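Local coordinates for nucleoporin NUP82 (Chaetomium thermophilum, PDB 5CWW), which probably serves as a structural component of the nuclear pore complex, this chain being the N-terminal part of the protein, built mainly of four-stranded antiparallel sheets as in WD-repeat propellers, at residues T271-A283 with D385-E397. Sequence-based numbering, arbitrary orientation.
Sequences TLWLAMTSGDVYA and DEVELKDIYVIGE
Trp273 lays one face of its indole against Val394, whose CG2 sits 4.0 Å from the centroid of the five-membered ring, 23° off its normal: a CH-pi contact. CG2 reaches the indole from beside its own backbone N, while CG1, anti to that N (chi1 -177°), comes near NE1. The opposite face of the indole is taken by Ala283 CB, and Val281 CG1 lies in plane at the edge, so a broad, flat residue is gripped from three directions. Were Trp273 cut back to an alanine, a gap would probably open between Val394 and Ala283, and the Val394 methyl would lose the ring face it packs on.

Two residues on, Ala275 turns to the same side and offers a lone methyl, short enough for Ile392 to close in, CB to CB at 3.8 Å. Ile392 stretches its CG1 arm anti to the backbone N, carrying CD1 to Trp273 CB, 3.9 Å away. Leu389 uses CD1 to touch both Ala275 CB and Val281 CG2, and also lies against the backbone of the turn, its CB 3.4 Å from Met276 O; Leu430 of strand 427-432 packs on it as well.

The type I turn Met276 to Gly279 ends on a glycine with positive phi, where a CB would press against Ser278 O and clash with Val387 CG1. One water donates to Gly279 O and Val387 O, 2.8 Å from each, linking turn to helix end. Thr277 O receives a CA-H...O contact from Glu388 CA at 3.4 Å, while the Thr277 hydroxyl bonds to Glu253.

Strands 272-276 and 389-395 run nearly antiparallel (166°) yet belong to different sheets, consistent with neighbouring blades of a beta-propeller. No direct hydrogen bond joins the two segments: apolar side chains make the interface between strands, and the polar link is one water, with CA-H...O contacts beside it.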
loop_
_atom_site.group_PDB
_atom_site.type_symbol
_atom_site.label_atom_id
_atom_site.label_comp_id
_atom_site.label_asym_id
_atom_site.label_seq_id
_atom_site.Cartn_x
_atom_site.Cartn_y
_atom_site.Cartn_z
ATOM N N THR B 271 9.670 -1.347 -6.243
ATOM C CA THR B 271 8.655 -0.304 -6.278
ATOM C C THR B 271 7.489 -0.659 -5.373
ATOM O O THR B 271 6.799 -1.651 -5.601
ATOM C CB THR B 271 8.139 -0.067 -7.707
ATOM O OG1 THR B 271 9.247 0.189 -8.580
ATOM C CG2 THR B 271 7.181 1.122 -7.744
ATOM N N LEU B 272 7.276 0.154 -4.344
ATOM C CA LEU B 272 6.106 0.007 -3.490
ATOM C C LEU B 272 4.985 0.886 -4.022
ATOM O O LEU B 272 5.164 2.090 -4.215
ATOM C CB LEU B 272 6.427 0.377 -2.040
ATOM C CG LEU B 272 5.264 0.232 -1.053
ATOM C CD1 LEU B 272 4.850 -1.229 -0.912
ATOM C CD2 LEU B 272 5.633 0.823 0.308
ATOM N N TRP B 273 3.839 0.268 -4.276
ATOM C CA TRP B 273 2.661 0.970 -4.763
ATOM C C TRP B 273 1.659 1.142 -3.632
ATOM O O TRP B 273 1.480 0.233 -2.823
ATOM C CB TRP B 273 2.022 0.202 -5.921
ATOM C CG TRP B 273 2.776 0.292 -7.210
ATOM C CD1 TRP B 273 3.781 -0.531 -7.633
ATOM C CD2 TRP B 273 2.579 1.252 -8.253
ATOM N NE1 TRP B 273 4.220 -0.143 -8.877
ATOM C CE2 TRP B 273 3.498 0.951 -9.279
ATOM C CE3 TRP B 273 1.714 2.336 -8.420
ATOM C CZ2 TRP B 273 3.580 1.699 -10.451
ATOM C CZ3 TRP B 273 1.794 3.076 -9.587
ATOM C CH2 TRP B 273 2.720 2.753 -10.585
ATOM N N LEU B 274 0.996 2.296 -3.589
ATOM C CA LEU B 274 0.006 2.567 -2.551
ATOM C C LEU B 274 -1.276 3.155 -3.113
ATOM O O LEU B 274 -1.250 3.953 -4.054
ATOM C CB LEU B 274 0.571 3.528 -1.509
ATOM C CG LEU B 274 1.840 3.088 -0.780
ATOM C CD1 LEU B 274 3.078 3.685 -1.443
ATOM C CD2 LEU B 274 1.764 3.475 0.685
ATOM N N ALA B 275 -2.393 2.771 -2.503
ATOM C CA ALA B 275 -3.697 3.309 -2.853
ATOM C C ALA B 275 -4.359 3.914 -1.622
ATOM O O ALA B 275 -4.497 3.257 -0.590
ATOM C CB ALA B 275 -4.577 2.226 -3.455
ATOM N N MET B 276 -4.760 5.175 -1.749
ATOM C CA MET B 276 -5.433 5.901 -0.682
ATOM C C MET B 276 -6.941 5.762 -0.826
ATOM O O MET B 276 -7.449 5.617 -1.936
ATOM C CB MET B 276 -5.042 7.380 -0.717
ATOM C CG MET B 276 -3.543 7.629 -0.785
ATOM S SD MET B 276 -2.670 7.085 0.700
ATOM C CE MET B 276 -0.988 7.513 0.267
ATOM N N THR B 277 -7.658 5.815 0.292
ATOM C CA THR B 277 -9.114 5.749 0.259
ATOM C C THR B 277 -9.689 6.982 -0.434
ATOM O O THR B 277 -10.837 6.980 -0.866
ATOM C CB THR B 277 -9.719 5.634 1.673
ATOM O OG1 THR B 277 -9.293 6.743 2.474
ATOM C CG2 THR B 277 -9.290 4.336 2.338
ATOM N N SER B 278 -8.885 8.033 -0.545
ATOM C CA SER B 278 -9.315 9.244 -1.232
ATOM C C SER B 278 -9.408 9.025 -2.741
ATOM O O SER B 278 -10.042 9.807 -3.444
ATOM C CB SER B 278 -8.353 10.396 -0.937
ATOM O OG SER B 278 -7.073 10.133 -1.484
ATOM N N GLY B 279 -8.763 7.966 -3.227
ATOM C CA GLY B 279 -8.775 7.632 -4.643
ATOM C C GLY B 279 -7.432 7.807 -5.329
ATOM O O GLY B 279 -7.278 7.457 -6.497
ATOM N N ASP B 280 -6.455 8.340 -4.604
ATOM C CA ASP B 280 -5.142 8.611 -5.176
ATOM C C ASP B 280 -4.226 7.396 -5.108
ATOM O O ASP B 280 -4.380 6.526 -4.248
ATOM C CB ASP B 280 -4.485 9.796 -4.466
ATOM C CG ASP B 280 -5.232 11.098 -4.689
ATOM O OD1 ASP B 280 -5.933 11.217 -5.715
ATOM O OD2 ASP B 280 -5.114 12.006 -3.839
ATOM N N VAL B 281 -3.264 7.361 -6.025
ATOM C CA VAL B 281 -2.298 6.276 -6.114
ATOM C C VAL B 281 -0.898 6.868 -6.065
ATOM O O VAL B 281 -0.636 7.905 -6.672
ATOM C CB VAL B 281 -2.483 5.455 -7.417
ATOM C CG1 VAL B 281 -1.372 4.430 -7.587
ATOM C CG2 VAL B 281 -3.845 4.772 -7.428
ATOM N N TYR B 282 -0.006 6.198 -5.342
ATOM C CA TYR B 282 1.371 6.648 -5.193
ATOM C C TYR B 282 2.342 5.500 -5.432
ATOM O O TYR B 282 1.975 4.331 -5.318
ATOM C CB TYR B 282 1.602 7.224 -3.794
ATOM C CG TYR B 282 0.877 8.518 -3.516
ATOM C CD1 TYR B 282 -0.419 8.517 -3.022
ATOM C CD2 TYR B 282 1.496 9.741 -3.729
ATOM C CE1 TYR B 282 -1.081 9.700 -2.756
ATOM C CE2 TYR B 282 0.842 10.927 -3.469
ATOM C CZ TYR B 282 -0.445 10.902 -2.981
ATOM O OH TYR B 282 -1.099 12.082 -2.717
ATOM N N ALA B 283 3.587 5.843 -5.742
ATOM C CA ALA B 283 4.641 4.851 -5.903
ATOM C C ALA B 283 5.934 5.328 -5.253
ATOM O O ALA B 283 6.263 6.511 -5.306
ATOM C CB ALA B 283 4.866 4.548 -7.378
ATOM N N ASP B 385 -18.323 6.182 -4.412
ATOM C CA ASP B 385 -17.910 4.806 -4.147
ATOM C C ASP B 385 -17.102 4.219 -5.308
ATOM O O ASP B 385 -16.623 3.089 -5.223
ATOM C CB ASP B 385 -19.128 3.921 -3.851
ATOM C CG ASP B 385 -20.181 3.971 -4.947
ATOM O OD1 ASP B 385 -19.857 4.376 -6.083
ATOM O OD2 ASP B 385 -21.339 3.593 -4.669
ATOM N N GLU B 386 -16.959 4.991 -6.383
ATOM C CA GLU B 386 -16.138 4.587 -7.522
ATOM C C GLU B 386 -14.747 5.209 -7.426
ATOM O O GLU B 386 -13.754 4.591 -7.808
ATOM C CB GLU B 386 -16.809 4.989 -8.841
ATOM C CG GLU B 386 -18.057 4.178 -9.168
ATOM C CD GLU B 386 -18.815 4.710 -10.373
ATOM O OE1 GLU B 386 -18.685 5.911 -10.684
ATOM O OE2 GLU B 386 -19.545 3.921 -11.009
ATOM N N VAL B 387 -14.680 6.431 -6.909
ATOM C CA VAL B 387 -13.404 7.115 -6.737
ATOM C C VAL B 387 -12.659 6.508 -5.552
ATOM O O VAL B 387 -11.453 6.276 -5.614
ATOM C CB VAL B 387 -13.596 8.634 -6.512
ATOM C CG1 VAL B 387 -12.268 9.318 -6.197
ATOM C CG2 VAL B 387 -14.235 9.271 -7.735
ATOM N N GLU B 388 -13.401 6.255 -4.477
ATOM C CA GLU B 388 -12.848 5.701 -3.246
ATOM C C GLU B 388 -12.256 4.309 -3.465
ATOM O O GLU B 388 -12.955 3.395 -3.908
ATOM C CB GLU B 388 -13.937 5.645 -2.172
ATOM C CG GLU B 388 -13.497 5.045 -0.844
ATOM C CD GLU B 388 -14.586 5.110 0.208
ATOM O OE1 GLU B 388 -15.701 4.610 -0.056
ATOM O OE2 GLU B 388 -14.328 5.672 1.295
ATOM N N LEU B 389 -10.972 4.153 -3.149
ATOM C CA LEU B 389 -10.265 2.893 -3.384
ATOM C C LEU B 389 -10.201 2.039 -2.126
ATOM O O LEU B 389 -10.160 2.558 -1.007
ATOM C CB LEU B 389 -8.848 3.153 -3.899
ATOM C CG LEU B 389 -8.727 3.731 -5.313
ATOM C CD1 LEU B 389 -7.271 4.001 -5.639
ATOM C CD2 LEU B 389 -9.331 2.791 -6.346
ATOM N N LYS B 390 -10.190 0.724 -2.323
ATOM C CA LYS B 390 -10.135 -0.220 -1.213
ATOM C C LYS B 390 -9.022 -1.249 -1.377
ATOM O O LYS B 390 -8.605 -1.874 -0.404
ATOM C CB LYS B 390 -11.487 -0.922 -1.061
ATOM C CG LYS B 390 -12.574 -0.025 -0.478
ATOM C CD LYS B 390 -12.317 0.281 0.999
ATOM C CE LYS B 390 -13.085 1.501 1.484
ATOM N NZ LYS B 390 -14.556 1.307 1.391
ATOM N N ASP B 391 -8.536 -1.427 -2.601
ATOM C CA ASP B 391 -7.405 -2.320 -2.819
ATOM C C ASP B 391 -6.623 -1.942 -4.066
ATOM O O ASP B 391 -7.122 -1.237 -4.943
ATOM C CB ASP B 391 -7.875 -3.771 -2.935
ATOM C CG ASP B 391 -6.816 -4.767 -2.487
ATOM O OD1 ASP B 391 -5.647 -4.366 -2.306
ATOM O OD2 ASP B 391 -7.149 -5.960 -2.327
ATOM N N ILE B 392 -5.386 -2.417 -4.126
ATOM C CA ILE B 392 -4.523 -2.198 -5.275
ATOM C C ILE B 392 -3.756 -3.482 -5.558
ATOM O O ILE B 392 -3.323 -4.174 -4.636
ATOM C CB ILE B 392 -3.546 -1.024 -5.046
ATOM C CG1 ILE B 392 -2.678 -0.802 -6.289
ATOM C CG2 ILE B 392 -2.687 -1.267 -3.800
ATOM C CD1 ILE B 392 -1.886 0.488 -6.268
ATOM N N TYR B 393 -3.608 -3.802 -6.839
ATOM C CA TYR B 393 -2.914 -5.010 -7.263
ATOM C C TYR B 393 -2.112 -4.719 -8.520
ATOM O O TYR B 393 -2.671 -4.325 -9.542
ATOM C CB TYR B 393 -3.905 -6.146 -7.509
ATOM C CG TYR B 393 -3.283 -7.384 -8.111
ATOM C CD1 TYR B 393 -2.465 -8.211 -7.353
ATOM C CD2 TYR B 393 -3.521 -7.730 -9.434
ATOM C CE1 TYR B 393 -1.896 -9.346 -7.901
ATOM C CE2 TYR B 393 -2.958 -8.862 -9.988
ATOM C CZ TYR B 393 -2.146 -9.666 -9.218
ATOM O OH TYR B 393 -1.586 -10.792 -9.769
ATOM N N VAL B 394 -0.799 -4.895 -8.429
ATOM C CA VAL B 394 0.100 -4.510 -9.506
ATOM C C VAL B 394 0.820 -5.712 -10.097
ATOM O O VAL B 394 1.477 -6.471 -9.390
ATOM C CB VAL B 394 1.146 -3.494 -9.022
ATOM C CG1 VAL B 394 2.038 -3.045 -10.179
ATOM C CG2 VAL B 394 0.453 -2.294 -8.394
ATOM N N ILE B 395 0.684 -5.872 -11.408
ATOM C CA ILE B 395 1.417 -6.889 -12.143
ATOM C C ILE B 395 2.636 -6.223 -12.762
ATOM O O ILE B 395 2.513 -5.422 -13.689
ATOM C CB ILE B 395 0.549 -7.541 -13.228
ATOM C CG1 ILE B 395 -0.756 -8.057 -12.619
ATOM C CG2 ILE B 395 1.306 -8.682 -13.896
ATOM C CD1 ILE B 395 -1.815 -8.395 -13.632
ATOM N N GLY B 396 3.812 -6.547 -12.237
ATOM C CA GLY B 396 5.034 -5.907 -12.681
ATOM C C GLY B 396 5.385 -6.261 -14.112
ATOM O O GLY B 396 5.061 -7.348 -14.592
ATOM N N GLU B 397 6.040 -5.329 -14.796
ATOM C CA GLU B 397 6.602 -5.596 -16.111
ATOM C C GLU B 397 7.494 -6.823 -16.031
ATOM O O GLU B 397 8.133 -7.059 -15.006
ATOM C CB GLU B 397 7.400 -4.395 -16.614
ATOM C CG GLU B 397 8.490 -3.939 -15.645
ATOM C CD GLU B 397 9.538 -3.065 -16.298
ATOM O OE1 GLU B 397 10.001 -3.410 -17.404
ATOM O OE2 GLU B 397 9.905 -2.037 -15.698
HETATM O O HOH W 1 -9.603 6.408 -7.747
#